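Local coordinates for periplasmic cell division protein (SufI) (Aquifex aeolicus, PDB 6SYY) that is a multicopper oxidase that holds four copper ions and probably couples substrate oxidation to the reduction of dioxygen, at residues Y218-I231 with L253-L265. Residues are numbered along the deposited sequence; the frame is centred on the assembly and turned at random.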
loop_
_atom_site.group_PDB
_atom_site.type_symbol
_atom_site.label_atom_id
_atom_site.label_comp_id
_atom_site.label_asym_id
_atom_site.label_seq_id
_atom_site.Cartn_x
_atom_site.Cartn_y
_atom_site.Cartn_z
ATOM N N TYR A 218 -8.895 4.426 -18.825
ATOM C CA TYR A 218 -7.794 5.069 -18.112
ATOM C C TYR A 218 -7.507 6.398 -18.798
ATOM O O TYR A 218 -6.757 6.452 -19.776
ATOM C CB TYR A 218 -6.550 4.180 -18.077
ATOM C CG TYR A 218 -5.412 4.768 -17.267
ATOM C CD1 TYR A 218 -5.537 4.956 -15.894
ATOM C CD2 TYR A 218 -4.216 5.132 -17.870
ATOM C CE1 TYR A 218 -4.502 5.496 -15.146
ATOM C CE2 TYR A 218 -3.173 5.671 -17.126
ATOM C CZ TYR A 218 -3.322 5.849 -15.764
ATOM O OH TYR A 218 -2.294 6.386 -15.019
ATOM N N ASN A 219 -8.107 7.473 -18.289
ATOM C CA ASN A 219 -7.878 8.822 -18.802
ATOM C C ASN A 219 -7.554 9.743 -17.632
ATOM O O ASN A 219 -8.400 10.530 -17.185
ATOM C CB ASN A 219 -9.078 9.327 -19.606
ATOM C CG ASN A 219 -10.373 9.279 -18.822
ATOM O OD1 ASN A 219 -10.485 8.567 -17.820
ATOM N ND2 ASN A 219 -11.362 10.046 -19.271
ATOM N N PRO A 220 -6.334 9.665 -17.104
ATOM C CA PRO A 220 -5.910 10.658 -16.113
ATOM C C PRO A 220 -5.904 12.045 -16.737
ATOM O O PRO A 220 -5.302 12.269 -17.789
ATOM C CB PRO A 220 -4.500 10.196 -15.726
ATOM C CG PRO A 220 -4.029 9.396 -16.901
ATOM C CD PRO A 220 -5.256 8.719 -17.440
ATOM N N MET A 221 -6.605 12.975 -16.090
ATOM C CA MET A 221 -6.745 14.340 -16.591
ATOM C C MET A 221 -5.585 15.184 -16.072
ATOM O O MET A 221 -5.517 15.493 -14.877
ATOM C CB MET A 221 -8.090 14.932 -16.172
ATOM C CG MET A 221 -9.295 14.307 -16.857
ATOM S SD MET A 221 -9.304 14.575 -18.640
ATOM C CE MET A 221 -10.841 13.767 -19.076
ATOM N N GLY A 222 -4.674 15.555 -16.971
ATOM C CA GLY A 222 -3.541 16.394 -16.632
ATOM C C GLY A 222 -2.596 15.829 -15.591
ATOM O O GLY A 222 -1.964 14.788 -15.800
ATOM N N HIS A 223 -2.484 16.525 -14.460
ATOM C CA HIS A 223 -1.618 16.114 -13.364
ATOM C C HIS A 223 -2.406 15.939 -12.070
ATOM O O HIS A 223 -1.851 16.048 -10.975
ATOM C CB HIS A 223 -0.483 17.118 -13.181
ATOM C CG HIS A 223 0.252 17.420 -14.450
ATOM N ND1 HIS A 223 1.418 16.776 -14.810
ATOM C CD2 HIS A 223 -0.020 18.291 -15.449
ATOM C CE1 HIS A 223 1.834 17.243 -15.973
ATOM N NE2 HIS A 223 0.981 18.165 -16.382
ATOM N N MET A 224 -3.700 15.647 -12.185
ATOM C CA MET A 224 -4.570 15.458 -11.034
ATOM C C MET A 224 -4.632 14.013 -10.559
ATOM O O MET A 224 -5.296 13.736 -9.557
ATOM C CB MET A 224 -5.986 15.945 -11.360
ATOM C CG MET A 224 -6.080 17.433 -11.655
ATOM S SD MET A 224 -7.785 17.981 -11.854
ATOM C CE MET A 224 -8.237 17.151 -13.370
ATOM N N GLY A 225 -3.954 13.091 -11.237
ATOM C CA GLY A 225 -4.101 11.685 -10.925
ATOM C C GLY A 225 -5.390 11.134 -11.494
ATOM O O GLY A 225 -6.251 11.897 -11.946
ATOM N N PHE A 226 -5.541 9.815 -11.486
ATOM C CA PHE A 226 -6.749 9.193 -12.000
ATOM C C PHE A 226 -7.752 8.974 -10.878
ATOM O O PHE A 226 -7.390 8.555 -9.774
ATOM C CB PHE A 226 -6.444 7.856 -12.678
ATOM C CG PHE A 226 -7.679 7.118 -13.113
ATOM C CD1 PHE A 226 -8.218 7.325 -14.372
ATOM C CD2 PHE A 226 -8.317 6.236 -12.252
ATOM C CE1 PHE A 226 -9.364 6.662 -14.766
ATOM C CE2 PHE A 226 -9.465 5.583 -12.641
ATOM C CZ PHE A 226 -9.984 5.789 -13.901
ATOM N N TRP A 227 -9.024 9.221 -11.180
ATOM C CA TRP A 227 -10.107 9.046 -10.218
ATOM C C TRP A 227 -11.208 8.219 -10.863
ATOM O O TRP A 227 -11.791 8.635 -11.870
ATOM C CB TRP A 227 -10.642 10.399 -9.742
ATOM C CG TRP A 227 -9.599 11.201 -9.037
ATOM C CD1 TRP A 227 -8.518 11.818 -9.601
ATOM C CD2 TRP A 227 -9.525 11.466 -7.634
ATOM N NE1 TRP A 227 -7.776 12.451 -8.635
ATOM C CE2 TRP A 227 -8.374 12.253 -7.418
ATOM C CE3 TRP A 227 -10.320 11.118 -6.539
ATOM C CZ2 TRP A 227 -8.001 12.698 -6.153
ATOM C CZ3 TRP A 227 -9.948 11.559 -5.284
ATOM C CH2 TRP A 227 -8.799 12.340 -5.100
ATOM N N GLY A 228 -11.492 7.056 -10.280
ATOM C CA GLY A 228 -12.433 6.123 -10.866
ATOM C C GLY A 228 -13.875 6.384 -10.462
ATOM O O GLY A 228 -14.161 6.900 -9.385
ATOM N N ASP A 229 -14.786 5.999 -11.358
ATOM C CA ASP A 229 -16.216 6.188 -11.139
ATOM C C ASP A 229 -16.817 5.085 -10.271
ATOM O O ASP A 229 -17.815 5.315 -9.577
ATOM C CB ASP A 229 -16.929 6.249 -12.494
ATOM C CG ASP A 229 -18.362 6.719 -12.383
ATOM O OD1 ASP A 229 -18.735 7.278 -11.328
ATOM O OD2 ASP A 229 -19.120 6.527 -13.358
ATOM N N THR A 230 -16.219 3.897 -10.285
ATOM C CA THR A 230 -16.767 2.711 -9.643
ATOM C C THR A 230 -15.796 2.211 -8.582
ATOM O O THR A 230 -14.597 2.077 -8.848
ATOM C CB THR A 230 -17.021 1.616 -10.687
ATOM O OG1 THR A 230 -17.954 2.095 -11.665
ATOM C CG2 THR A 230 -17.565 0.358 -10.034
ATOM N N ILE A 231 -16.309 1.929 -7.387
ATOM C CA ILE A 231 -15.476 1.460 -6.285
ATOM C C ILE A 231 -15.470 -0.059 -6.274
ATOM O O ILE A 231 -16.516 -0.702 -6.411
ATOM C CB ILE A 231 -15.971 2.020 -4.941
ATOM C CG1 ILE A 231 -16.124 3.535 -5.036
ATOM C CG2 ILE A 231 -14.995 1.659 -3.834
ATOM C CD1 ILE A 231 -14.817 4.262 -5.309
ATOM N N LEU A 253 -6.016 -2.150 2.061
ATOM C CA LEU A 253 -4.940 -1.708 1.186
ATOM C C LEU A 253 -5.546 -0.799 0.131
ATOM O O LEU A 253 -6.409 -1.231 -0.641
ATOM C CB LEU A 253 -4.228 -2.901 0.539
ATOM C CG LEU A 253 -2.976 -2.625 -0.296
ATOM C CD1 LEU A 253 -2.072 -3.844 -0.278
ATOM C CD2 LEU A 253 -3.318 -2.259 -1.731
ATOM N N ASN A 254 -5.110 0.456 0.110
ATOM C CA ASN A 254 -5.551 1.393 -0.918
ATOM C C ASN A 254 -4.716 1.136 -2.161
ATOM O O ASN A 254 -3.553 1.539 -2.238
ATOM C CB ASN A 254 -5.416 2.834 -0.445
ATOM C CG ASN A 254 -6.010 3.824 -1.425
ATOM O OD1 ASN A 254 -6.210 3.512 -2.600
ATOM N ND2 ASN A 254 -6.292 5.030 -0.946
ATOM N N GLY A 255 -5.310 0.451 -3.136
ATOM C CA GLY A 255 -4.641 0.166 -4.388
ATOM C C GLY A 255 -5.114 1.075 -5.499
ATOM O O GLY A 255 -5.015 0.732 -6.678
ATOM N N SER A 256 -5.640 2.241 -5.133
ATOM C CA SER A 256 -6.062 3.209 -6.130
ATOM C C SER A 256 -4.861 3.992 -6.644
ATOM O O SER A 256 -3.795 4.031 -6.023
ATOM C CB SER A 256 -7.100 4.165 -5.552
ATOM O OG SER A 256 -8.188 3.437 -5.010
ATOM N N ASN A 257 -5.045 4.621 -7.803
ATOM C CA ASN A 257 -3.965 5.415 -8.370
ATOM C C ASN A 257 -3.777 6.735 -7.640
ATOM O O ASN A 257 -2.647 7.223 -7.546
ATOM C CB ASN A 257 -4.220 5.680 -9.854
ATOM C CG ASN A 257 -3.916 4.476 -10.725
ATOM O OD1 ASN A 257 -4.245 3.340 -10.379
ATOM N ND2 ASN A 257 -3.271 4.719 -11.857
ATOM N N ALA A 258 -4.850 7.320 -7.108
ATOM C CA ALA A 258 -4.735 8.665 -6.562
ATOM C C ALA A 258 -5.742 8.948 -5.460
ATOM O O ALA A 258 -5.506 9.817 -4.614
ATOM C CB ALA A 258 -4.894 9.696 -7.681
ATOM N N ARG A 259 -6.859 8.232 -5.458
ATOM C CA ARG A 259 -7.964 8.569 -4.566
ATOM C C ARG A 259 -7.664 8.136 -3.138
ATOM O O ARG A 259 -7.427 6.944 -2.898
ATOM C CB ARG A 259 -9.248 7.908 -5.037
ATOM C CG ARG A 259 -10.392 8.092 -4.070
ATOM C CD ARG A 259 -11.608 7.304 -4.492
ATOM N NE ARG A 259 -12.134 7.723 -5.788
ATOM C CZ ARG A 259 -12.980 8.732 -5.957
ATOM N NH1 ARG A 259 -13.384 9.433 -4.909
ATOM N NH2 ARG A 259 -13.419 9.046 -7.170
ATOM N N PRO A 260 -7.671 9.049 -2.169
ATOM C CA PRO A 260 -7.651 8.647 -0.762
ATOM C C PRO A 260 -9.063 8.405 -0.249
ATOM O O PRO A 260 -10.047 8.922 -0.782
ATOM C CB PRO A 260 -7.019 9.861 -0.068
ATOM C CG PRO A 260 -7.510 11.016 -0.879
ATOM C CD PRO A 260 -7.613 10.514 -2.318
ATOM N N TYR A 261 -9.146 7.607 0.810
ATOM C CA TYR A 261 -10.423 7.262 1.419
ATOM C C TYR A 261 -10.450 7.687 2.878
ATOM O O TYR A 261 -9.438 7.603 3.582
ATOM C CB TYR A 261 -10.701 5.760 1.326
ATOM C CG TYR A 261 -10.717 5.258 -0.089
ATOM C CD1 TYR A 261 -9.539 4.873 -0.719
ATOM C CD2 TYR A 261 -11.900 5.179 -0.800
ATOM C CE1 TYR A 261 -9.541 4.419 -2.015
ATOM C CE2 TYR A 261 -11.912 4.724 -2.100
ATOM C CZ TYR A 261 -10.730 4.350 -2.702
ATOM O OH TYR A 261 -10.737 3.901 -3.998
ATOM N N ARG A 262 -11.616 8.139 3.323
ATOM C CA ARG A 262 -11.895 8.385 4.734
ATOM C C ARG A 262 -13.008 7.409 5.104
ATOM O O ARG A 262 -14.179 7.650 4.796
ATOM C CB ARG A 262 -12.287 9.843 4.977
ATOM C CG ARG A 262 -12.428 10.218 6.445
ATOM C CD ARG A 262 -12.749 11.700 6.644
ATOM N NE ARG A 262 -11.651 12.584 6.249
ATOM C CZ ARG A 262 -10.636 12.927 7.041
ATOM N NH1 ARG A 262 -10.562 12.454 8.277
ATOM N NH2 ARG A 262 -9.689 13.741 6.593
ATOM N N LEU A 263 -12.643 6.301 5.748
ATOM C CA LEU A 263 -13.537 5.160 5.921
ATOM C C LEU A 263 -14.145 5.136 7.316
ATOM O O LEU A 263 -13.430 5.283 8.313
ATOM C CB LEU A 263 -12.788 3.854 5.672
ATOM C CG LEU A 263 -12.082 3.754 4.327
ATOM C CD1 LEU A 263 -11.301 2.467 4.272
ATOM C CD2 LEU A 263 -13.088 3.828 3.188
ATOM N N ALA A 264 -15.460 4.925 7.381
ATOM C CA ALA A 264 -16.169 4.715 8.635
ATOM C C ALA A 264 -17.103 3.522 8.483
ATOM O O ALA A 264 -17.382 3.065 7.372
ATOM C CB ALA A 264 -16.965 5.959 9.062
ATOM N N LEU A 265 -17.577 3.011 9.618
ATOM C CA LEU A 265 -18.536 1.911 9.660
ATOM C C LEU A 265 -19.843 2.449 10.225
ATOM O O LEU A 265 -19.916 2.808 11.404
ATOM C CB LEU A 265 -18.004 0.750 10.497
ATOM C CG LEU A 265 -16.839 0.008 9.842
ATOM C CD1 LEU A 265 -16.149 -0.921 10.827
ATOM C CD2 LEU A 265 -17.336 -0.765 8.630
HETATM O O HOH W 1 -7.574 6.865 -7.689
#
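Trp-227 lies across the backbone and side-chain base of Arg-259: CA of Arg-259 sits 4.0 Å from the centroid of the indole six-membered ring and 23° off its normal, a CH-pi contact. Pro-260 CD packs against Trp-227 CH2 at 3.5 Å. The Arg-259 chain leaves with CG anti to the backbone N (chi1 174°) and bends at chi3, so that the CE3 edge of the indole points into one face of the guanidinium, the planes 83° apart. Its NH2 reaches Gly-228 O at 3.2 Å in a weak bond, while NE and NH1 form salt bridges with Asp-207 and Asp-357. The indole is fixed by NE1 donating to Met-224 O at 2.9 Å, almost in the ring plane. A leucine here would probably leave Met-224 O without this donor and open a gap over Arg-259 CA and beside Pro-260. Ala-258 CB packs 3.9 Å from Gly-225 CA, where a side chain would clash, and water 1 accepts from Arg-259 N and lies 2.7 Å from Phe-226 O, to which it can donate. Glu-513, in the helix 512-516 that carries the copper ligand His-514, binds Tyr-218 OH, Asn-257 ND2 and Phe-226 N. The contact thus joins the loop before strand 230-233 to the connection between strands 247-254 and 261-267, beside that helix.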